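Local coordinates for uncharacterized protein GSU0716 (Geobacter sulfurreducens PCA, PDB 3BIJ) that is of unknown function but is probably a caspase-like cysteine endopeptidase, at residues 34-39 with 78-83; 5-10 with 61-66. One frame throughout, in Å; residues are numbered along the deposited sequence.

Contacts 1 and 2 lie on opposite faces of one central sheet in a caspase-type α/β fold. Strands 4-10 and 76-89 are parallel neighbours in it; helix 29-42 covers one face in contact 1, helix 57-70 the other in contact 2, and the centres of the contacts are about 11 Å apart. The strand segments lie side by side, with Met-78 N 2.8 Å from Ile-5 O and Met-78 O 2.7 Å from Leu-7 N, both probable hydrogen bonds. Segments of the two contacts alternate along the chain, each helix belonging to a β-α-β crossover. In clan CD peptidases the active site generally lies at the C-terminal ends of such parallel strands; no catalytic residue is established here.

Contact 1: 34-39 with 78-83; sequences EDMAAI and MLSYSG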
ATOM      1  N   GLU A  34      29.674  14.720 -14.914  1.00 52.65           N
ATOM      2  CA  GLU A  34      30.087  14.697 -16.315  1.00 52.47           C
ATOM      3  C   GLU A  34      29.062  15.446 -17.166  1.00 52.23           C
ATOM      4  O   GLU A  34      29.429  16.279 -18.001  1.00 54.08           O
ATOM      5  CB  GLU A  34      30.233  13.252 -16.818  1.00 62.08           C
ATOM      6  CG  GLU A  34      31.348  12.461 -16.121  1.00 81.50           C
ATOM      7  CD  GLU A  34      31.494  11.013 -16.626  1.00 93.44           C
ATOM      8  OE1 GLU A  34      30.516  10.217 -16.527  1.00 88.68           O
ATOM      9  OE2 GLU A  34      32.603  10.670 -17.113  1.00100.09           O
ATOM     10  N   ASP A  35      27.780  15.165 -16.940  1.00 47.83           N
ATOM     11  CA  ASP A  35      26.712  15.824 -17.684  1.00 46.31           C
ATOM     12  C   ASP A  35      26.702  17.331 -17.439  1.00 45.45           C
ATOM     13  O   ASP A  35      26.500  18.107 -18.370  1.00 46.97           O
ATOM     14  CB  ASP A  35      25.351  15.228 -17.308  1.00 52.97           C
ATOM     15  CG  ASP A  35      25.157  13.821 -17.850  1.00 44.49           C
ATOM     16  OD1 ASP A  35      24.224  13.126 -17.398  1.00 48.22           O
ATOM     17  OD2 ASP A  35      25.937  13.410 -18.730  1.00 53.03           O
HETATM   18  N   MSE A  36      26.913  17.753 -16.196  1.00 37.28           N
HETATM   19  CA  MSE A  36      26.928  19.181 -15.913  1.00 40.48           C
HETATM   20  C   MSE A  36      28.167  19.793 -16.540  1.00 43.77           C
HETATM   21  O   MSE A  36      28.098  20.859 -17.164  1.00 48.94           O
HETATM   22  CB  MSE A  36      26.908  19.439 -14.408  1.00 40.27           C
HETATM   23  CG  MSE A  36      25.609  19.001 -13.732  1.00 55.61           C
HETATM   24 SE   MSE A  36      24.049  20.014 -14.332  1.00 61.89          SE
HETATM   25  CE  MSE A  36      23.178  18.665 -15.380  1.00 55.51           C
ATOM     26  N   ALA A  37      29.303  19.113 -16.392  1.00 47.21           N
ATOM     27  CA  ALA A  37      30.557  19.602 -16.965  1.00 41.15           C
ATOM     28  C   ALA A  37      30.447  19.704 -18.492  1.00 41.08           C
ATOM     29  O   ALA A  37      30.992  20.624 -19.098  1.00 34.34           O
ATOM     30  CB  ALA A  37      31.706  18.674 -16.578  1.00 48.71           C
ATOM     31  N   ALA A  38      29.736  18.757 -19.104  1.00 27.95           N
ATOM     32  CA  ALA A  38      29.544  18.767 -20.551  1.00 35.65           C
ATOM     33  C   ALA A  38      28.774  20.020 -20.985  1.00 43.64           C
ATOM     34  O   ALA A  38      29.148  20.690 -21.955  1.00 47.90           O
ATOM     35  CB  ALA A  38      28.803  17.506 -21.010  1.00 25.85           C
ATOM     36  N   ILE A  39      27.692  20.336 -20.276  1.00 48.09           N
ATOM     37  CA  ILE A  39      26.900  21.523 -20.590  1.00 38.61           C
ATOM     38  C   ILE A  39      27.765  22.756 -20.388  1.00 38.84           C
ATOM     39  O   ILE A  39      27.797  23.639 -21.239  1.00 46.40           O
ATOM     40  CB  ILE A  39      25.653  21.648 -19.671  1.00 44.10           C
ATOM     41  CG1 ILE A  39      24.638  20.563 -20.030  1.00 32.57           C
ATOM     42  CG2 ILE A  39      25.066  23.052 -19.774  1.00 22.43           C
ATOM     43  CD1 ILE A  39      23.366  20.589 -19.182  1.00 40.34           C
HETATM   44  N   MSE A  78      30.391  28.747 -11.867  1.00 42.34           N
HETATM   45  CA  MSE A  78      29.373  27.722 -11.780  1.00 32.23           C
HETATM   46  C   MSE A  78      29.849  26.558 -10.922  1.00 41.65           C
HETATM   47  O   MSE A  78      30.910  25.978 -11.177  1.00 41.18           O
HETATM   48  CB  MSE A  78      29.016  27.191 -13.160  1.00 30.32           C
HETATM   49  CG  MSE A  78      27.814  26.291 -13.137  1.00 32.40           C
HETATM   50 SE   MSE A  78      27.532  25.347 -14.764  1.00 64.27          SE
HETATM   51  CE  MSE A  78      27.343  23.570 -14.053  1.00 41.84           C
ATOM     52  N   LEU A  79      29.057  26.212  -9.912  1.00 39.40           N
ATOM     53  CA  LEU A  79      29.384  25.101  -9.024  1.00 45.27           C
ATOM     54  C   LEU A  79      28.247  24.097  -8.999  1.00 39.17           C
ATOM     55  O   LEU A  79      27.133  24.434  -8.611  1.00 50.25           O
ATOM     56  CB  LEU A  79      29.631  25.605  -7.600  1.00 40.86           C
ATOM     57  CG  LEU A  79      29.823  24.560  -6.489  1.00 43.63           C
ATOM     58  CD1 LEU A  79      30.931  23.580  -6.856  1.00 28.17           C
ATOM     59  CD2 LEU A  79      30.177  25.284  -5.183  1.00 39.70           C
ATOM     60  N   SER A  80      28.522  22.873  -9.421  1.00 29.89           N
ATOM     61  CA  SER A  80      27.500  21.842  -9.399  1.00 38.42           C
ATOM     62  C   SER A  80      28.018  20.754  -8.474  1.00 40.78           C
ATOM     63  O   SER A  80      29.224  20.519  -8.414  1.00 41.75           O
ATOM     64  CB  SER A  80      27.244  21.268 -10.796  1.00 35.80           C
ATOM     65  OG  SER A  80      28.377  20.577 -11.274  1.00 46.24           O
ATOM     66  N   TYR A  81      27.113  20.104  -7.747  1.00 35.51           N
ATOM     67  CA  TYR A  81      27.505  19.064  -6.811  1.00 33.22           C
ATOM     68  C   TYR A  81      26.502  17.936  -6.684  1.00 39.94           C
ATOM     69  O   TYR A  81      25.306  18.161  -6.489  1.00 39.78           O
ATOM     70  CB  TYR A  81      27.743  19.666  -5.414  1.00 42.94           C
ATOM     71  CG  TYR A  81      27.897  18.652  -4.287  1.00 37.48           C
ATOM     72  CD1 TYR A  81      26.800  18.236  -3.520  1.00 45.05           C
ATOM     73  CD2 TYR A  81      29.139  18.088  -4.003  1.00 45.67           C
ATOM     74  CE1 TYR A  81      26.947  17.282  -2.503  1.00 39.32           C
ATOM     75  CE2 TYR A  81      29.297  17.135  -2.999  1.00 35.29           C
ATOM     76  CZ  TYR A  81      28.201  16.733  -2.253  1.00 45.89           C
ATOM     77  OH  TYR A  81      28.359  15.781  -1.269  1.00 37.67           O
ATOM     78  N   SER A  82      27.003  16.717  -6.808  1.00 33.28           N
ATOM     79  CA  SER A  82      26.175  15.547  -6.635  1.00 37.91           C
ATOM     80  C   SER A  82      26.913  14.654  -5.663  1.00 35.50           C
ATOM     81  O   SER A  82      28.022  14.187  -5.931  1.00 37.96           O
ATOM     82  CB  SER A  82      25.913  14.837  -7.962  1.00 36.69           C
ATOM     83  OG  SER A  82      24.921  15.532  -8.690  1.00 43.92           O
ATOM     84  N   GLY A  83      26.298  14.464  -4.506  1.00 45.97           N
ATOM     85  CA  GLY A  83      26.886  13.636  -3.472  1.00 47.58           C
ATOM     86  C   GLY A  83      25.937  13.612  -2.297  1.00 49.83           C
ATOM     87  O   GLY A  83      24.798  14.061  -2.410  1.00 40.31           O
TER
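Met-36 meets Ser-80 and Met-78 where helix 29-42 packs on a face of the central sheet of the caspase-type α/β fold. Both methionines are selenomethionines. The closest approach is made by the root of the Met-36 side chain, whose CB lies 3.6 Å from Ser-80 OG; Met-36 CG follows at 4.0 Å from the same oxygen. The serine hydroxyl meets aliphatic carbon, and no hydrogen bond crosses between the segments. From farther back along the strand, Met-78 extends as far as SE, with CG anti to the backbone N (chi1 -171°) and chi2 also extended; a bend at chi3 then brings its methyl CE to 4.2 Å from Met-36 CB. The Met-36 chain bends at chi2 (-65°) and chi3, and its end turns away from the strand; the side chain also packs on Thr-224 and Leu-227 of helix 222-231, which packs beside it. On the strand side, Ala-8 of strand 4-10 flanks Ser-80. On the helix, Asp-35 forms a salt bridge with Arg-177 of the second subunit. A polar tie joins the same helix and strand just beyond the apolar contact: Ser-82 OG is hydrogen-bonded to Asp-32 OD1.

Contact 2: 5-10 with 61-66; sequences IALALG and IDAIGK
Leu-7 projects from strand 4-10 onto Ala-63 and Ile-64 of helix 57-70, and the contacts that join the two segments are apolar. One methyl does most of the touching: Leu-7 CD1 is 3.8 Å from Ala-63 CB and equally 3.8 Å from Ile-64 CG1, so it sits against two consecutive residues of the helix, while Leu-7 CG lies 4.1 Å from Ala-63 CB. The leucine and isoleucine side chains cross at about a right angle. Ile-64 leaves the helix at an angle to the strand, but with CG1 beside its backbone N (chi1 -61°) that branch comes back against the leucine methyl. Leu-7 and Ala-63 have the nearest CA atoms of the two segments, 7.7 Å apart. Beyond the pair, Ile-64 also packs on Leu-115 and Leu-118 of helix 112-119, and Leu-7 on Leu-79 of strand 76-89. The charged pair within the helix segment is Lys-66 and Asp-62, both exposed; Lys-66 NZ and Asp-62 OD1 form a salt bridge at 3.2 Å, whose hydrogen bond is weak. Between strand and helix segments no hydrogen bond or charge pair forms, so the contact's stability would rest on dispersion and burial of aliphatic groups.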
ATOM      1  N   ILE A   5      34.022  30.058 -15.178  1.00 45.28           N
ATOM      2  CA  ILE A   5      34.714  28.917 -14.591  1.00 40.24           C
ATOM      3  C   ILE A   5      33.685  28.027 -13.909  1.00 40.80           C
ATOM      4  O   ILE A   5      32.885  28.490 -13.100  1.00 41.00           O
ATOM      5  CB  ILE A   5      35.758  29.344 -13.530  1.00 40.65           C
ATOM      6  CG1 ILE A   5      36.891  30.119 -14.190  1.00 24.55           C
ATOM      7  CG2 ILE A   5      36.275  28.111 -12.789  1.00 27.80           C
ATOM      8  CD1 ILE A   5      37.897  30.676 -13.216  1.00 41.28           C
ATOM      9  N   ALA A   6      33.726  26.745 -14.235  1.00 38.67           N
ATOM     10  CA  ALA A   6      32.803  25.793 -13.663  1.00 37.95           C
ATOM     11  C   ALA A   6      33.550  24.702 -12.897  1.00 43.42           C
ATOM     12  O   ALA A   6      34.660  24.305 -13.275  1.00 47.46           O
ATOM     13  CB  ALA A   6      31.954  25.174 -14.774  1.00 39.14           C
ATOM     14  N   LEU A   7      32.925  24.226 -11.822  1.00 43.73           N
ATOM     15  CA  LEU A   7      33.468  23.162 -10.979  1.00 50.50           C
ATOM     16  C   LEU A   7      32.377  22.095 -10.801  1.00 49.26           C
ATOM     17  O   LEU A   7      31.407  22.309 -10.076  1.00 51.89           O
ATOM     18  CB  LEU A   7      33.850  23.706  -9.600  1.00 41.46           C
ATOM     19  CG  LEU A   7      35.072  23.114  -8.892  1.00 37.22           C
ATOM     20  CD1 LEU A   7      34.967  23.405  -7.396  1.00 35.68           C
ATOM     21  CD2 LEU A   7      35.178  21.633  -9.129  1.00 37.10           C
ATOM     22  N   ALA A   8      32.535  20.957 -11.467  1.00 48.73           N
ATOM     23  CA  ALA A   8      31.562  19.880 -11.377  1.00 44.63           C
ATOM     24  C   ALA A   8      32.089  18.854 -10.387  1.00 47.85           C
ATOM     25  O   ALA A   8      33.168  18.292 -10.580  1.00 51.10           O
ATOM     26  CB  ALA A   8      31.353  19.236 -12.754  1.00 48.63           C
ATOM     27  N   LEU A   9      31.328  18.625  -9.323  1.00 41.27           N
ATOM     28  CA  LEU A   9      31.711  17.676  -8.295  1.00 36.27           C
ATOM     29  C   LEU A   9      30.752  16.508  -8.294  1.00 39.51           C
ATOM     30  O   LEU A   9      29.537  16.691  -8.354  1.00 51.07           O
ATOM     31  CB  LEU A   9      31.673  18.335  -6.921  1.00 33.27           C
ATOM     32  CG  LEU A   9      32.514  19.601  -6.713  1.00 44.24           C
ATOM     33  CD1 LEU A   9      32.281  20.141  -5.307  1.00 22.09           C
ATOM     34  CD2 LEU A   9      33.986  19.279  -6.921  1.00 38.75           C
ATOM     35  N   GLY A  10      31.303  15.305  -8.215  1.00 43.31           N
ATOM     36  CA  GLY A  10      30.485  14.107  -8.191  1.00 44.01           C
ATOM     37  C   GLY A  10      31.151  13.052  -7.325  1.00 49.01           C
ATOM     38  O   GLY A  10      32.302  12.675  -7.564  1.00 44.45           O
ATOM     39  N   ILE A  61      38.111  23.147  -1.800  1.00 39.71           N
ATOM     40  CA  ILE A  61      38.333  24.460  -1.196  1.00 35.71           C
ATOM     41  C   ILE A  61      39.284  25.282  -2.043  1.00 40.17           C
ATOM     42  O   ILE A  61      39.054  26.465  -2.289  1.00 49.47           O
ATOM     43  CB  ILE A  61      38.905  24.325   0.222  1.00 38.45           C
ATOM     44  CG1 ILE A  61      37.855  23.686   1.135  1.00 39.72           C
ATOM     45  CG2 ILE A  61      39.301  25.679   0.766  1.00 40.32           C
ATOM     46  CD1 ILE A  61      38.392  23.257   2.483  1.00 34.13           C
ATOM     47  N   ASP A  62      40.351  24.642  -2.494  1.00 39.65           N
ATOM     48  CA  ASP A  62      41.350  25.296  -3.322  1.00 37.96           C
ATOM     49  C   ASP A  62      40.816  25.715  -4.684  1.00 37.95           C
ATOM     50  O   ASP A  62      41.116  26.806  -5.153  1.00 38.05           O
ATOM     51  CB  ASP A  62      42.551  24.372  -3.505  1.00 51.95           C
ATOM     52  CG  ASP A  62      43.630  24.987  -4.363  1.00 64.98           C
ATOM     53  OD1 ASP A  62      43.531  24.867  -5.606  1.00 76.24           O
ATOM     54  OD2 ASP A  62      44.571  25.599  -3.791  1.00 63.30           O
ATOM     55  N   ALA A  63      40.037  24.847  -5.327  1.00 37.92           N
ATOM     56  CA  ALA A  63      39.474  25.164  -6.637  1.00 28.83           C
ATOM     57  C   ALA A  63      38.557  26.378  -6.544  1.00 42.42           C
ATOM     58  O   ALA A  63      38.679  27.318  -7.335  1.00 47.09           O
ATOM     59  CB  ALA A  63      38.705  23.973  -7.186  1.00 31.92           C
ATOM     60  N   ILE A  64      37.634  26.361  -5.584  1.00 41.81           N
ATOM     61  CA  ILE A  64      36.719  27.480  -5.423  1.00 45.30           C
ATOM     62  C   ILE A  64      37.537  28.726  -5.111  1.00 50.39           C
ATOM     63  O   ILE A  64      37.234  29.815  -5.602  1.00 57.63           O
ATOM     64  CB  ILE A  64      35.698  27.239  -4.282  1.00 39.51           C
ATOM     65  CG1 ILE A  64      34.842  26.012  -4.592  1.00 42.81           C
ATOM     66  CG2 ILE A  64      34.775  28.453  -4.144  1.00 47.86           C
ATOM     67  CD1 ILE A  64      33.918  25.599  -3.462  1.00 39.62           C
ATOM     68  N   GLY A  65      38.583  28.556  -4.307  1.00 46.30           N
ATOM     69  CA  GLY A  65      39.428  29.683  -3.948  1.00 52.26           C
ATOM     70  C   GLY A  65      40.064  30.307  -5.173  1.00 49.86           C
ATOM     71  O   GLY A  65      40.081  31.530  -5.339  1.00 48.94           O
ATOM     72  N   LYS A  66      40.594  29.454  -6.039  1.00 47.40           N
ATOM     73  CA  LYS A  66      41.223  29.921  -7.260  1.00 54.38           C
ATOM     74  C   LYS A  66      40.219  30.784  -8.013  1.00 60.33           C
ATOM     75  O   LYS A  66      40.483  31.957  -8.306  1.00 68.87           O
ATOM     76  CB  LYS A  66      41.656  28.731  -8.120  1.00 44.87           C
ATOM     77  CG  LYS A  66      42.719  27.851  -7.465  1.00 53.02           C
ATOM     78  CD  LYS A  66      43.987  28.654  -7.168  1.00 70.86           C
ATOM     79  CE  LYS A  66      45.091  27.831  -6.477  1.00 75.93           C
ATOM     80  NZ  LYS A  66      45.597  26.677  -7.287  1.00 76.91           N
TER